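Long-range contacts in CymD (Pseudomonas putida, PDB 6Z34), which forms a FadL-family channel in the outer membrane for the uptake of monoaromatic hydrocarbons, which probably pass by lateral diffusion: residues Ala159-Val164 with Asp216-Gly221; Lys233-Ile238 with Ser287-Asp292; Val296-Lys301 with Asn337-Gly342. All coordinates share one frame; numbering follows the deposited sequence.

Contact 1: Ala159-Val164 with Asp216-Gly221; sequences AVWTSV and DSWGIG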
loop_
_atom_site.group_PDB
_atom_site.type_symbol
_atom_site.label_atom_id
_atom_site.label_comp_id
_atom_site.label_asym_id
_atom_site.label_seq_id
_atom_site.Cartn_x
_atom_site.Cartn_y
_atom_site.Cartn_z
ATOM N N ALA A 159 -6.338 -12.389 -0.914
ATOM C CA ALA A 159 -6.700 -12.386 0.499
ATOM C C ALA A 159 -5.873 -11.297 1.160
ATOM O O ALA A 159 -4.663 -11.194 0.913
ATOM C CB ALA A 159 -6.424 -13.731 1.160
ATOM N N VAL A 160 -6.525 -10.466 1.967
ATOM C CA VAL A 160 -5.943 -9.216 2.445
ATOM C C VAL A 160 -6.103 -9.179 3.957
ATOM O O VAL A 160 -7.226 -9.274 4.472
ATOM C CB VAL A 160 -6.615 -7.978 1.805
ATOM C CG1 VAL A 160 -6.073 -6.681 2.409
ATOM C CG2 VAL A 160 -6.523 -8.001 0.241
ATOM N N TRP A 161 -4.994 -9.037 4.666
ATOM C CA TRP A 161 -5.018 -8.841 6.105
ATOM C C TRP A 161 -4.598 -7.404 6.390
ATOM O O TRP A 161 -3.489 -6.989 6.026
ATOM C CB TRP A 161 -4.102 -9.836 6.820
ATOM C CG TRP A 161 -4.136 -9.657 8.314
ATOM C CD1 TRP A 161 -5.200 -9.889 9.143
ATOM C CD2 TRP A 161 -3.074 -9.186 9.149
ATOM N NE1 TRP A 161 -4.865 -9.587 10.434
ATOM C CE2 TRP A 161 -3.566 -9.159 10.472
ATOM C CE3 TRP A 161 -1.754 -8.794 8.910
ATOM C CZ2 TRP A 161 -2.786 -8.750 11.557
ATOM C CZ3 TRP A 161 -0.979 -8.387 9.978
ATOM C CH2 TRP A 161 -1.496 -8.373 11.293
ATOM N N THR A 162 -5.486 -6.646 7.028
ATOM C CA THR A 162 -5.255 -5.244 7.349
ATOM C C THR A 162 -5.142 -5.093 8.855
ATOM O O THR A 162 -5.997 -5.595 9.593
ATOM C CB THR A 162 -6.405 -4.371 6.847
ATOM O OG1 THR A 162 -6.483 -4.474 5.437
ATOM C CG2 THR A 162 -6.190 -2.921 7.245
ATOM N N SER A 163 -4.113 -4.385 9.308
ATOM C CA SER A 163 -3.897 -4.145 10.730
ATOM C C SER A 163 -3.583 -2.670 10.941
ATOM O O SER A 163 -2.765 -2.103 10.209
ATOM C CB SER A 163 -2.753 -5.019 11.248
ATOM O OG SER A 163 -2.694 -5.045 12.661
ATOM N N VAL A 164 -4.229 -2.041 11.928
ATOM C CA VAL A 164 -3.948 -0.639 12.248
ATOM C C VAL A 164 -3.705 -0.479 13.744
ATOM O O VAL A 164 -4.479 -0.984 14.567
ATOM C CB VAL A 164 -5.064 0.312 11.763
ATOM C CG1 VAL A 164 -6.357 0.001 12.420
ATOM C CG2 VAL A 164 -4.691 1.772 12.008
ATOM N N ASP A 216 -7.736 -5.355 13.531
ATOM C CA ASP A 216 -7.297 -6.113 12.375
ATOM C C ASP A 216 -8.500 -6.808 11.775
ATOM O O ASP A 216 -9.531 -6.973 12.434
ATOM C CB ASP A 216 -6.257 -7.148 12.764
ATOM C CG ASP A 216 -6.887 -8.365 13.393
ATOM O OD1 ASP A 216 -7.380 -8.245 14.529
ATOM O OD2 ASP A 216 -6.898 -9.440 12.764
ATOM N N SER A 217 -8.310 -7.296 10.547
ATOM C CA SER A 217 -9.387 -7.819 9.727
ATOM C C SER A 217 -8.803 -8.480 8.482
ATOM O O SER A 217 -7.831 -7.978 7.909
ATOM C CB SER A 217 -10.323 -6.682 9.318
ATOM O OG SER A 217 -11.432 -7.160 8.607
ATOM N N TRP A 218 -9.396 -9.605 8.090
ATOM C CA TRP A 218 -9.195 -10.231 6.803
ATOM C C TRP A 218 -10.193 -9.655 5.816
ATOM O O TRP A 218 -11.318 -9.312 6.177
ATOM C CB TRP A 218 -9.363 -11.751 6.912
ATOM C CG TRP A 218 -8.143 -12.397 7.486
ATOM C CD1 TRP A 218 -7.949 -12.788 8.777
ATOM C CD2 TRP A 218 -6.921 -12.662 6.795
ATOM N NE1 TRP A 218 -6.678 -13.300 8.931
ATOM C CE2 TRP A 218 -6.032 -13.243 7.722
ATOM C CE3 TRP A 218 -6.498 -12.487 5.475
ATOM C CZ2 TRP A 218 -4.745 -13.658 7.366
ATOM C CZ3 TRP A 218 -5.216 -12.887 5.127
ATOM C CH2 TRP A 218 -4.355 -13.465 6.067
ATOM N N GLY A 219 -9.766 -9.520 4.573
ATOM C CA GLY A 219 -10.636 -8.966 3.554
ATOM C C GLY A 219 -10.304 -9.552 2.199
ATOM O O GLY A 219 -9.622 -10.582 2.120
ATOM N N ILE A 220 -10.754 -8.908 1.123
ATOM C CA ILE A 220 -10.570 -9.466 -0.202
ATOM C C ILE A 220 -10.397 -8.322 -1.184
ATOM O O ILE A 220 -11.109 -7.317 -1.115
ATOM C CB ILE A 220 -11.744 -10.399 -0.580
ATOM C CG1 ILE A 220 -11.535 -11.009 -1.965
ATOM C CG2 ILE A 220 -13.065 -9.672 -0.544
ATOM C CD1 ILE A 220 -12.676 -11.883 -2.379
ATOM N N GLY A 221 -9.419 -8.480 -2.086
ATOM C CA GLY A 221 -9.191 -7.579 -3.202
ATOM C C GLY A 221 -8.827 -8.302 -4.496
ATOM O O GLY A 221 -9.020 -9.519 -4.618
#
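Asp216 begins the contact by catching the indole N-H of Trp161. Its CG lies between the backbone N and the carbonyl carbon (chi1 79°), which sets the carboxylate beside the ring edge. NE1 of Trp161 reaches OD2 of Asp216 at 3.1 Å, with a nearly straight N-H (168°) and the oxygen close to the ring plane; OD2 is met on its anti side. At Ser217 the side chain turns to the other face, where OG is bonded to the carbonyl of Val246 on strand 234-259, while its backbone O takes the N-H of Thr162 at 2.8 Å. The return bond from Ser217 N to Thr162 O is weak.

Trp218 comes back to the face of Trp161 and Asp216. Its six-membered ring lies under CB of Trp161, 3.6 Å from the centroid and almost on the ring normal, a clear CH-pi contact. The two five-membered rings are inclined at 44°, and CZ3 of Trp218 approaches CB of Ala159 at 4.2 Å. Replacing Trp161 by an alanine would probably leave the Asp216 carboxylate without its indole donor and open a gap beside the Trp218 ring. Gly219 then pairs with Val160 through two backbone bonds, its N lying 2.6 Å from Val160 O. Finally, Gly221 N is 3.7 Å from CG2 of Val160, a buried side chain that also packs on Val136 of strand 131-146.

These bridges join antiparallel strands 151-171 and 198-229 of the beta-barrel wall. The chemistry differs between the faces: Val160 and Thr162 are buried against neighbouring strands, whereas the other face carries a partly exposed Trp-Asp bond and a tryptophan pair. The nearly straight N-H bond, with Ser163 CB over one ring face, probably limits rotation of the indole.

Contact 2: Lys233-Ile238 with Ser287-Asp292; sequences KTRVGI and SHEFSD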
loop_
_atom_site.group_PDB
_atom_site.type_symbol
_atom_site.label_atom_id
_atom_site.label_comp_id
_atom_site.label_asym_id
_atom_site.label_seq_id
_atom_site.Cartn_x
_atom_site.Cartn_y
_atom_site.Cartn_z
ATOM N N LYS A 233 8.000 -3.402 -31.180
ATOM C CA LYS A 233 8.772 -2.786 -30.110
ATOM C C LYS A 233 7.908 -2.165 -29.014
ATOM O O LYS A 233 8.437 -1.803 -27.957
ATOM C CB LYS A 233 9.714 -1.722 -30.689
ATOM C CG LYS A 233 10.478 -2.207 -31.906
ATOM C CD LYS A 233 11.920 -1.738 -31.910
ATOM C CE LYS A 233 12.037 -0.271 -32.259
ATOM N NZ LYS A 233 13.470 0.121 -32.442
ATOM N N THR A 234 6.602 -2.040 -29.226
ATOM C CA THR A 234 5.743 -1.278 -28.337
ATOM C C THR A 234 4.626 -2.172 -27.830
ATOM O O THR A 234 3.826 -2.682 -28.620
ATOM C CB THR A 234 5.166 -0.049 -29.038
ATOM O OG1 THR A 234 6.196 0.940 -29.171
ATOM C CG2 THR A 234 4.023 0.532 -28.215
ATOM N N ARG A 235 4.591 -2.367 -26.515
ATOM C CA ARG A 235 3.547 -3.121 -25.845
ATOM C C ARG A 235 2.723 -2.148 -25.022
ATOM O O ARG A 235 3.261 -1.190 -24.454
ATOM C CB ARG A 235 4.157 -4.218 -24.952
ATOM C CG ARG A 235 3.160 -5.129 -24.234
ATOM C CD ARG A 235 3.885 -6.177 -23.386
ATOM N NE ARG A 235 5.069 -6.710 -24.054
ATOM C CZ ARG A 235 6.322 -6.486 -23.661
ATOM N NH1 ARG A 235 6.565 -5.731 -22.594
ATOM N NH2 ARG A 235 7.334 -7.014 -24.341
ATOM N N VAL A 236 1.414 -2.364 -24.987
ATOM C CA VAL A 236 0.543 -1.532 -24.174
ATOM C C VAL A 236 -0.143 -2.432 -23.146
ATOM O O VAL A 236 -0.399 -3.615 -23.403
ATOM C CB VAL A 236 -0.463 -0.747 -25.056
ATOM C CG1 VAL A 236 -1.355 -1.675 -25.832
ATOM C CG2 VAL A 236 -1.296 0.186 -24.217
ATOM N N GLY A 237 -0.381 -1.882 -21.959
ATOM C CA GLY A 237 -0.943 -2.650 -20.858
ATOM C C GLY A 237 -1.961 -1.840 -20.081
ATOM O O GLY A 237 -1.842 -0.618 -19.932
ATOM N N ILE A 238 -2.981 -2.536 -19.590
ATOM C CA ILE A 238 -4.053 -1.899 -18.829
ATOM C C ILE A 238 -4.472 -2.850 -17.721
ATOM O O ILE A 238 -4.667 -4.049 -17.961
ATOM C CB ILE A 238 -5.261 -1.529 -19.730
ATOM C CG1 ILE A 238 -6.409 -0.943 -18.921
ATOM C CG2 ILE A 238 -5.840 -2.714 -20.426
ATOM C CD1 ILE A 238 -6.183 0.452 -18.485
ATOM N N SER A 287 5.218 0.159 -22.849
ATOM C CA SER A 287 6.631 -0.189 -22.839
ATOM C C SER A 287 7.161 -0.211 -24.269
ATOM O O SER A 287 6.539 -0.801 -25.160
ATOM C CB SER A 287 6.863 -1.556 -22.208
ATOM O OG SER A 287 8.246 -1.835 -22.172
ATOM N N HIS A 288 8.319 0.409 -24.477
ATOM C CA HIS A 288 8.949 0.491 -25.784
ATOM C C HIS A 288 10.378 -0.002 -25.641
ATOM O O HIS A 288 11.166 0.583 -24.891
ATOM C CB HIS A 288 8.918 1.922 -26.338
ATOM C CG HIS A 288 9.372 2.023 -27.761
ATOM N ND1 HIS A 288 8.604 1.588 -28.820
ATOM C CD2 HIS A 288 10.520 2.498 -28.299
ATOM C CE1 HIS A 288 9.260 1.793 -29.949
ATOM N NE2 HIS A 288 10.424 2.347 -29.660
ATOM N N GLU A 289 10.701 -1.077 -26.338
ATOM C CA GLU A 289 12.000 -1.722 -26.222
ATOM C C GLU A 289 12.741 -1.479 -27.535
ATOM O O GLU A 289 12.540 -2.202 -28.509
ATOM C CB GLU A 289 11.831 -3.215 -25.902
ATOM C CG GLU A 289 11.401 -3.469 -24.463
ATOM C CD GLU A 289 10.715 -4.819 -24.237
ATOM O OE1 GLU A 289 10.989 -5.779 -24.989
ATOM O OE2 GLU A 289 9.899 -4.911 -23.289
ATOM N N PHE A 290 13.579 -0.432 -27.563
ATOM C CA PHE A 290 14.367 -0.128 -28.756
ATOM C C PHE A 290 15.285 -1.283 -29.145
ATOM O O PHE A 290 15.725 -1.362 -30.299
ATOM C CB PHE A 290 15.217 1.127 -28.549
ATOM C CG PHE A 290 14.428 2.374 -28.250
ATOM C CD1 PHE A 290 13.837 3.102 -29.269
ATOM C CD2 PHE A 290 14.303 2.836 -26.946
ATOM C CE1 PHE A 290 13.127 4.260 -28.992
ATOM C CE2 PHE A 290 13.594 3.993 -26.664
ATOM C CZ PHE A 290 13.005 4.705 -27.691
ATOM N N SER A 291 15.583 -2.158 -28.197
ATOM C CA SER A 291 16.412 -3.342 -28.350
ATOM C C SER A 291 16.239 -4.112 -27.054
ATOM O O SER A 291 15.556 -3.654 -26.137
ATOM C CB SER A 291 17.873 -2.986 -28.606
ATOM O OG SER A 291 18.453 -2.416 -27.451
ATOM N N ASP A 292 16.856 -5.283 -26.971
ATOM C CA ASP A 292 16.828 -5.986 -25.697
ATOM C C ASP A 292 17.662 -5.271 -24.648
ATOM O O ASP A 292 17.459 -5.491 -23.450
ATOM C CB ASP A 292 17.309 -7.428 -25.874
ATOM C CG ASP A 292 16.172 -8.382 -26.170
ATOM O OD1 ASP A 292 15.857 -8.576 -27.355
ATOM O OD2 ASP A 292 15.576 -8.928 -25.216
HETATM O O HOH W 1 8.646 -6.305 -20.833
#
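Thr234 and His288 face each other as a non-hydrogen-bonded pair of antiparallel strands in the FadL-type barrel wall, near the turn after strand 281-289. Their side chains meet at the imidazole edge: OG1 of Thr234 lies near the ring plane, 2.5 Å from ND1, a short hydrogen bond. Lys233 crosses the same ring at an angle, with its CB 3.6 Å from CE1 of His288. Bends at chi2 and chi3 then carry its NZ to the carbonyl of Phe290, a weak bond at 3.4 Å.

The other face holds Arg235 and Ser287, a hydrogen-bonded pair whose two backbone bonds are short and straight; Arg235 N lies 2.8 Å from Ser287 O. With CG anti to the backbone N (chi1 -177°), the bend at chi3 turns the Arg235 guanidinium toward the Glu289 carboxylate. Their planes are 57° apart, and OE2 of Glu289, near the guanidinium plane at its edge, makes a long, weak salt-bridge bond of 3.5 Å to NH2 of Arg235. NH1 is held by the carbonyl of Ala22 in the N-terminal segment. A water bridges the pair, accepting from NH1 of Arg235 at 2.8 Å and donating to OE2 of Glu289 at 3.1 Å.

Contact 3: Val296-Lys301 with Asn337-Gly342; sequences VAFDYK and NVYSLG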
loop_
_atom_site.group_PDB
_atom_site.type_symbol
_atom_site.label_atom_id
_atom_site.label_comp_id
_atom_site.label_asym_id
_atom_site.label_seq_id
_atom_site.Cartn_x
_atom_site.Cartn_y
_atom_site.Cartn_z
ATOM N N VAL A 296 12.223 1.844 -22.416
ATOM C CA VAL A 296 11.601 2.895 -21.617
ATOM C C VAL A 296 10.131 2.555 -21.428
ATOM O O VAL A 296 9.478 2.017 -22.328
ATOM C CB VAL A 296 11.760 4.313 -22.224
ATOM C CG1 VAL A 296 13.207 4.596 -22.623
ATOM C CG2 VAL A 296 10.816 4.526 -23.388
ATOM N N ALA A 297 9.619 2.839 -20.234
ATOM C CA ALA A 297 8.231 2.577 -19.900
ATOM C C ALA A 297 7.613 3.845 -19.327
ATOM O O ALA A 297 8.313 4.684 -18.746
ATOM C CB ALA A 297 8.117 1.424 -18.905
ATOM N N PHE A 298 6.300 3.991 -19.509
ATOM C CA PHE A 298 5.569 5.143 -18.978
ATOM C C PHE A 298 4.179 4.665 -18.618
ATOM O O PHE A 298 3.554 3.959 -19.420
ATOM C CB PHE A 298 5.474 6.298 -19.979
ATOM C CG PHE A 298 4.500 7.387 -19.568
ATOM C CD1 PHE A 298 4.911 8.443 -18.769
ATOM C CD2 PHE A 298 3.175 7.356 -19.991
ATOM C CE1 PHE A 298 4.019 9.444 -18.389
ATOM C CE2 PHE A 298 2.280 8.349 -19.610
ATOM C CZ PHE A 298 2.703 9.393 -18.807
ATOM N N ASP A 299 3.704 5.033 -17.421
ATOM C CA ASP A 299 2.396 4.598 -16.944
ATOM C C ASP A 299 1.612 5.777 -16.394
ATOM O O ASP A 299 2.175 6.718 -15.819
ATOM C CB ASP A 299 2.491 3.524 -15.849
ATOM C CG ASP A 299 2.992 2.179 -16.375
ATOM O OD1 ASP A 299 3.458 2.101 -17.533
ATOM O OD2 ASP A 299 2.874 1.179 -15.640
ATOM N N TYR A 300 0.299 5.704 -16.572
ATOM C CA TYR A 300 -0.621 6.666 -16.002
ATOM C C TYR A 300 -1.588 5.915 -15.112
ATOM O O TYR A 300 -2.123 4.877 -15.513
ATOM C CB TYR A 300 -1.408 7.421 -17.062
ATOM C CG TYR A 300 -2.600 8.111 -16.446
ATOM C CD1 TYR A 300 -2.436 9.266 -15.697
ATOM C CD2 TYR A 300 -3.884 7.595 -16.586
ATOM C CE1 TYR A 300 -3.515 9.905 -15.128
ATOM C CE2 TYR A 300 -4.968 8.220 -16.020
ATOM C CZ TYR A 300 -4.776 9.375 -15.289
ATOM O OH TYR A 300 -5.848 10.018 -14.716
ATOM N N LYS A 301 -1.840 6.448 -13.924
ATOM C CA LYS A 301 -2.711 5.745 -13.000
ATOM C C LYS A 301 -3.643 6.712 -12.283
ATOM O O LYS A 301 -3.217 7.760 -11.788
ATOM C CB LYS A 301 -1.898 4.945 -11.984
ATOM C CG LYS A 301 -2.595 4.874 -10.673
ATOM C CD LYS A 301 -1.984 3.887 -9.755
ATOM C CE LYS A 301 -1.096 4.585 -8.802
ATOM N NZ LYS A 301 -0.923 3.667 -7.663
ATOM N N ASN A 337 -4.117 11.177 -9.527
ATOM C CA ASN A 337 -3.407 10.762 -10.731
ATOM C C ASN A 337 -1.954 10.510 -10.385
ATOM O O ASN A 337 -1.361 11.225 -9.568
ATOM C CB ASN A 337 -3.467 11.811 -11.837
ATOM C CG ASN A 337 -4.858 12.051 -12.328
ATOM O OD1 ASN A 337 -5.341 11.352 -13.209
ATOM N ND2 ASN A 337 -5.503 13.067 -11.793
ATOM N N VAL A 338 -1.385 9.487 -11.004
ATOM C CA VAL A 338 0.034 9.210 -10.886
ATOM C C VAL A 338 0.591 8.994 -12.278
ATOM O O VAL A 338 -0.028 8.321 -13.111
ATOM C CB VAL A 338 0.316 7.992 -9.984
ATOM C CG1 VAL A 338 1.811 7.777 -9.867
ATOM C CG2 VAL A 338 -0.304 8.198 -8.606
ATOM N N TYR A 339 1.752 9.580 -12.525
ATOM C CA TYR A 339 2.489 9.391 -13.761
ATOM C C TYR A 339 3.834 8.791 -13.408
ATOM O O TYR A 339 4.533 9.325 -12.540
ATOM C CB TYR A 339 2.682 10.708 -14.503
ATOM C CG TYR A 339 1.407 11.455 -14.783
ATOM C CD1 TYR A 339 0.674 11.210 -15.940
ATOM C CD2 TYR A 339 0.948 12.434 -13.905
ATOM C CE1 TYR A 339 -0.491 11.914 -16.211
ATOM C CE2 TYR A 339 -0.213 13.143 -14.164
ATOM C CZ TYR A 339 -0.929 12.875 -15.316
ATOM O OH TYR A 339 -2.083 13.570 -15.568
ATOM N N SER A 340 4.193 7.699 -14.091
ATOM C CA SER A 340 5.442 6.974 -13.869
ATOM C C SER A 340 6.238 6.875 -15.170
ATOM O O SER A 340 5.703 6.455 -16.202
ATOM C CB SER A 340 5.179 5.553 -13.332
ATOM O OG SER A 340 4.580 5.562 -12.048
ATOM N N LEU A 341 7.530 7.193 -15.096
ATOM C CA LEU A 341 8.418 7.195 -16.249
ATOM C C LEU A 341 9.767 6.641 -15.825
ATOM O O LEU A 341 10.396 7.196 -14.917
ATOM C CB LEU A 341 8.583 8.621 -16.805
ATOM C CG LEU A 341 9.599 8.892 -17.925
ATOM C CD1 LEU A 341 9.344 8.025 -19.176
ATOM C CD2 LEU A 341 9.611 10.394 -18.295
ATOM N N GLY A 342 10.224 5.565 -16.487
ATOM C CA GLY A 342 11.542 5.017 -16.225
ATOM C C GLY A 342 12.198 4.400 -17.448
ATOM O O GLY A 342 11.569 4.226 -18.495
#
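Tyr300 and Tyr339 lie side by side on one face of an antiparallel pair, strands 294-303 and 336-347, in the wall of the FadL-family beta-barrel. This is the closer-packed part of that face: CD1 of Tyr300 is 3.3 Å from CE1 of Tyr339, and the rings are oblique, 44° apart. Different first torsions bring them together, since Tyr300 has CG anti to the backbone N (chi1 164°) and Tyr339 has CG anti to the carbonyl carbon (chi1 -55°).

Farther along, the same face is looser and on the surface, where apolar groups may face lipid. Phe298 reaches Tyr339 with CZ 4.0 Å from CD1, and CB of Leu341 stands at the Phe298 ring edge.

On the other face Asp299, Ser340 and Val338 are buried, while Lys301 is partly exposed. OD2 of Asp299 accepts from the backbone N of Gly20 and Ala21, and Ser340 OG bonds to Gly17 O; these atoms thus find partners in the N-terminal segment, consistent with the N-terminal hatch that plugs FadL-family barrels. Six backbone bonds tie the strands, including Asp299 N to Ser340 O at 2.7 Å. The lysine chain, bent at chi3, lies alongside Val338, with Lys301 CE 3.7 Å from Val338 CG2.

How the contacts relate
All three contacts join antiparallel neighbours in the barrel wall, and they follow one another along the chain. Contacts 2 and 3 are close, with centres 13 Å apart, because strands 281-289 and 294-303 are adjacent: His288 N lies 2.9 Å from Val296 O, a probable hydrogen bond, and Phe290 CE2 packs on Val296 CG1 at 4.1 Å. Both also meet the N-terminal segment inside the barrel, through Ala22 for contact 2 and Gly17, Gly20 and Ala21 for contact 3. Contact 1 lies across the centre of the chain, about 35 Å from contact 2 and 28 Å from contact 3 between centres, yet strand 198-229 runs on into strand 234-259, linking it to contact 2.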